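PDB 1GXM: pectate lyase, which is the catalytic module of a family 10 polysaccharide lyase that cleaves pectate, polygalacturonic acid, by anti-beta-elimination. Local coordinates for residues R96-V107 with D157-F167. Numbering follows the deposited sequence.
Sequences RDAVRKAANFLV and DVFSDNDRTRF. Unlike the reference sequence in segment 157-167: N162 (reference Ser). With GOL (glycerol), chain D.
R100 reaches from helix 96-107 to the loop leading into helix 161-167, where its NH1 bonds to V158 O at 3.0 Å, and on to D163 in the first turn, making a salt bridge to OD2 at 2.7 Å. Both oxygens lie near the guanidinium plane, and a bend at chi3 (57°) turns the long chain back to meet them. D163 suits this place doubly: in the capping box with S160, its OD2 also accepts from S160 N, which approaches from the opposite face of the carboxylate, so one oxygen joins the capping box to helix 96-107. One turn earlier, R96 is extended as far as NE, and its NE and NH2 grip D157 O side-on, at 3.0 Å from NE. D157 OD1 makes a long salt bridge to R96 NE and hydrogen-bonds to Y87 OH.

Small and branched apolar residues fill the inner side: V99 CG1 meets V158 CG2, while A103, short enough to admit two rings, sets CB 3.5 Å from F167 CZ and 3.8 Å from F159 CZ. Farther on, the R166 guanidinium lays one face over V107 CG1 and gives NH1 to a lone pair of N104 OD1 at 2.8 Å. A glycerol, probably from crystallisation, bridges R100 O and R166 NH1.

The axes of 96-107 and 161-167 approach to 11.2 Å and run roughly parallel, 31° apart. In this helix-helix packing, consistent with the helical fold of the six-hairpin clan, helix 77-90 flanks R96 and V99, and helix 136-148 packs against F159 and F167.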
# COMPACT_ATOMS: atom_id res chain seq x y z
N ARG A 96 8.91 9.96 -20.58
CA ARG A 96 9.53 8.64 -20.60
C ARG A 96 10.76 8.61 -19.71
O ARG A 96 10.95 7.68 -18.93
CB ARG A 96 9.93 8.26 -22.04
CG ARG A 96 10.71 6.95 -22.19
CD ARG A 96 11.15 6.65 -23.62
NE ARG A 96 11.74 5.32 -23.68
CZ ARG A 96 13.02 5.03 -23.41
NH1 ARG A 96 13.90 5.98 -23.12
NH2 ARG A 96 13.41 3.79 -23.46
N ASP A 97 11.59 9.63 -19.83
CA ASP A 97 12.83 9.69 -19.05
C ASP A 97 12.50 9.71 -17.57
O ASP A 97 13.17 9.09 -16.77
CB ASP A 97 13.62 10.92 -19.42
CG ASP A 97 14.17 10.86 -20.83
OD1 ASP A 97 14.24 9.76 -21.41
OD2 ASP A 97 14.54 11.89 -21.41
N ALA A 98 11.48 10.46 -17.21
CA ALA A 98 11.11 10.59 -15.80
C ALA A 98 10.58 9.28 -15.26
O ALA A 98 10.91 8.88 -14.16
CB ALA A 98 10.08 11.64 -15.65
N VAL A 99 9.74 8.62 -16.03
CA VAL A 99 9.22 7.33 -15.63
C VAL A 99 10.34 6.33 -15.43
O VAL A 99 10.33 5.56 -14.49
CB VAL A 99 8.21 6.78 -16.66
CG1 VAL A 99 7.76 5.40 -16.29
CG2 VAL A 99 7.00 7.68 -16.72
N ARG A 100 11.32 6.31 -16.33
CA ARG A 100 12.47 5.43 -16.16
C ARG A 100 13.24 5.72 -14.88
O ARG A 100 13.71 4.81 -14.21
CB ARG A 100 13.36 5.51 -17.39
CG ARG A 100 12.68 4.91 -18.62
CD ARG A 100 13.46 5.11 -19.92
NE ARG A 100 14.79 4.55 -19.77
CZ ARG A 100 15.08 3.26 -19.85
NH1 ARG A 100 14.14 2.38 -20.13
NH2 ARG A 100 16.33 2.83 -19.65
N LYS A 101 13.42 7.00 -14.56
CA LYS A 101 14.13 7.37 -13.33
C LYS A 101 13.34 6.95 -12.09
O LYS A 101 13.91 6.51 -11.12
CB LYS A 101 14.44 8.86 -13.26
CG LYS A 101 15.55 9.28 -14.24
CD LYS A 101 16.04 10.69 -13.99
CE LYS A 101 17.00 10.77 -12.82
NZ LYS A 101 17.57 12.13 -12.64
N ALA A 102 12.02 7.05 -12.19
CA ALA A 102 11.13 6.68 -11.08
C ALA A 102 11.14 5.18 -10.83
O ALA A 102 11.17 4.76 -9.69
CB ALA A 102 9.72 7.13 -11.34
N ALA A 103 11.11 4.39 -11.90
CA ALA A 103 11.17 2.94 -11.74
C ALA A 103 12.51 2.53 -11.16
O ALA A 103 12.59 1.67 -10.29
CB ALA A 103 10.95 2.26 -13.05
N ASN A 104 13.57 3.16 -11.65
CA ASN A 104 14.90 2.91 -11.14
C ASN A 104 14.97 3.24 -9.66
O ASN A 104 15.57 2.52 -8.89
CB ASN A 104 15.91 3.75 -11.93
CG ASN A 104 17.34 3.46 -11.56
OD1 ASN A 104 17.76 2.32 -11.47
ND2 ASN A 104 18.11 4.52 -11.35
N PHE A 105 14.36 4.36 -9.28
CA PHE A 105 14.30 4.77 -7.89
C PHE A 105 13.64 3.67 -7.04
O PHE A 105 14.17 3.27 -6.00
CB PHE A 105 13.49 6.04 -7.75
CG PHE A 105 13.16 6.38 -6.34
CD1 PHE A 105 14.10 7.00 -5.53
CD2 PHE A 105 11.94 6.04 -5.79
CE1 PHE A 105 13.82 7.27 -4.20
CE2 PHE A 105 11.66 6.33 -4.46
CZ PHE A 105 12.60 6.94 -3.68
N LEU A 106 12.49 3.19 -7.48
CA LEU A 106 11.79 2.17 -6.71
C LEU A 106 12.64 0.93 -6.54
O LEU A 106 12.77 0.41 -5.44
CB LEU A 106 10.46 1.81 -7.34
CG LEU A 106 9.36 2.87 -7.34
CD1 LEU A 106 8.16 2.32 -8.04
CD2 LEU A 106 8.97 3.27 -5.93
N VAL A 107 13.27 0.48 -7.62
CA VAL A 107 14.11 -0.70 -7.51
C VAL A 107 15.36 -0.44 -6.67
O VAL A 107 15.74 -1.25 -5.84
CB VAL A 107 14.46 -1.29 -8.88
CG1 VAL A 107 15.35 -2.54 -8.68
CG2 VAL A 107 13.16 -1.65 -9.63
N ASP A 157 7.28 2.17 -25.47
CA ASP A 157 8.71 1.91 -25.50
C ASP A 157 9.44 2.49 -24.28
O ASP A 157 10.67 2.58 -24.27
CB ASP A 157 9.32 2.43 -26.80
CG ASP A 157 9.24 3.93 -26.94
OD1 ASP A 157 8.97 4.64 -25.95
OD2 ASP A 157 9.47 4.51 -28.02
N VAL A 158 8.68 2.85 -23.24
CA VAL A 158 9.26 3.35 -21.99
C VAL A 158 10.29 2.38 -21.43
O VAL A 158 11.33 2.80 -20.96
CB VAL A 158 8.17 3.74 -20.95
CG1 VAL A 158 7.30 2.57 -20.53
CG2 VAL A 158 8.83 4.37 -19.73
N PHE A 159 9.99 1.09 -21.51
CA PHE A 159 10.87 0.07 -20.99
C PHE A 159 11.22 -0.95 -22.03
O PHE A 159 10.42 -1.24 -22.92
CB PHE A 159 10.18 -0.62 -19.81
CG PHE A 159 9.92 0.29 -18.65
CD1 PHE A 159 10.94 1.07 -18.12
CD2 PHE A 159 8.67 0.37 -18.10
CE1 PHE A 159 10.70 1.92 -17.05
CE2 PHE A 159 8.42 1.23 -17.01
CZ PHE A 159 9.43 2.00 -16.50
N SER A 160 12.39 -1.52 -21.86
CA SER A 160 12.88 -2.64 -22.66
C SER A 160 12.63 -3.96 -21.95
O SER A 160 12.22 -4.00 -20.79
CB SER A 160 14.38 -2.49 -22.85
OG SER A 160 15.06 -2.71 -21.63
N ASP A 161 12.89 -5.06 -22.65
CA ASP A 161 12.84 -6.38 -22.04
C ASP A 161 13.77 -6.50 -20.83
O ASP A 161 13.41 -7.11 -19.83
CB ASP A 161 13.25 -7.45 -23.06
CG ASP A 161 12.21 -7.71 -24.10
OD1 ASP A 161 11.04 -7.28 -23.95
OD2 ASP A 161 12.47 -8.37 -25.14
N ASN A 162 14.97 -5.93 -20.94
CA ASN A 162 15.93 -5.97 -19.85
C ASN A 162 15.43 -5.21 -18.62
O ASN A 162 15.62 -5.65 -17.49
CB ASN A 162 17.30 -5.45 -20.30
CG ASN A 162 18.03 -6.44 -21.19
OD1 ASN A 162 17.68 -7.63 -21.24
ND2 ASN A 162 19.06 -5.96 -21.88
N ASP A 163 14.78 -4.09 -18.86
CA ASP A 163 14.16 -3.32 -17.78
C ASP A 163 13.09 -4.15 -17.13
O ASP A 163 13.02 -4.22 -15.91
CB ASP A 163 13.49 -2.08 -18.31
CG ASP A 163 14.46 -1.09 -18.88
OD1 ASP A 163 15.65 -1.10 -18.48
OD2 ASP A 163 14.09 -0.27 -19.72
N ARG A 164 12.24 -4.75 -17.94
CA ARG A 164 11.17 -5.60 -17.41
C ARG A 164 11.70 -6.77 -16.60
O ARG A 164 11.09 -7.15 -15.62
CB ARG A 164 10.23 -6.06 -18.50
CG ARG A 164 9.34 -4.96 -18.98
CD ARG A 164 8.30 -5.39 -19.98
NE ARG A 164 8.94 -5.53 -21.28
CZ ARG A 164 9.10 -4.53 -22.13
NH1 ARG A 164 8.62 -3.32 -21.87
NH2 ARG A 164 9.72 -4.74 -23.29
N THR A 165 12.84 -7.32 -16.99
CA THR A 165 13.46 -8.39 -16.21
C THR A 165 13.81 -7.87 -14.82
O THR A 165 13.63 -8.57 -13.84
CB THR A 165 14.71 -8.90 -16.93
OG1 THR A 165 14.27 -9.56 -18.12
CG2 THR A 165 15.46 -9.97 -16.12
N ARG A 166 14.39 -6.68 -14.77
CA ARG A 166 14.75 -6.10 -13.51
C ARG A 166 13.52 -5.84 -12.66
O ARG A 166 13.54 -6.08 -11.47
CB ARG A 166 15.49 -4.79 -13.70
CG ARG A 166 16.07 -4.26 -12.42
CD ARG A 166 16.91 -3.05 -12.65
NE ARG A 166 17.42 -2.47 -11.41
CZ ARG A 166 17.45 -1.16 -11.16
NH1 ARG A 166 16.94 -0.29 -12.02
NH2 ARG A 166 17.95 -0.73 -10.01
N PHE A 167 12.46 -5.38 -13.29
CA PHE A 167 11.21 -5.14 -12.56
C PHE A 167 10.58 -6.43 -12.11
O PHE A 167 10.08 -6.49 -11.00
CB PHE A 167 10.21 -4.36 -13.39
CG PHE A 167 10.72 -3.03 -13.87
CD1 PHE A 167 11.73 -2.37 -13.21
CD2 PHE A 167 10.20 -2.47 -15.01
CE1 PHE A 167 12.22 -1.18 -13.67
CE2 PHE A 167 10.68 -1.26 -15.48
CZ PHE A 167 11.69 -0.62 -14.80
C1 GOL D . 14.71 2.01 -16.23
O1 GOL D . 13.57 2.37 -15.49
C2 GOL D . 15.51 1.35 -15.13
O2 GOL D . 16.76 1.95 -15.03
C3 GOL D . 15.48 -0.16 -15.31
O3 GOL D . 16.61 -0.75 -14.73
O HOH W 1 17.58 0.13 -19.88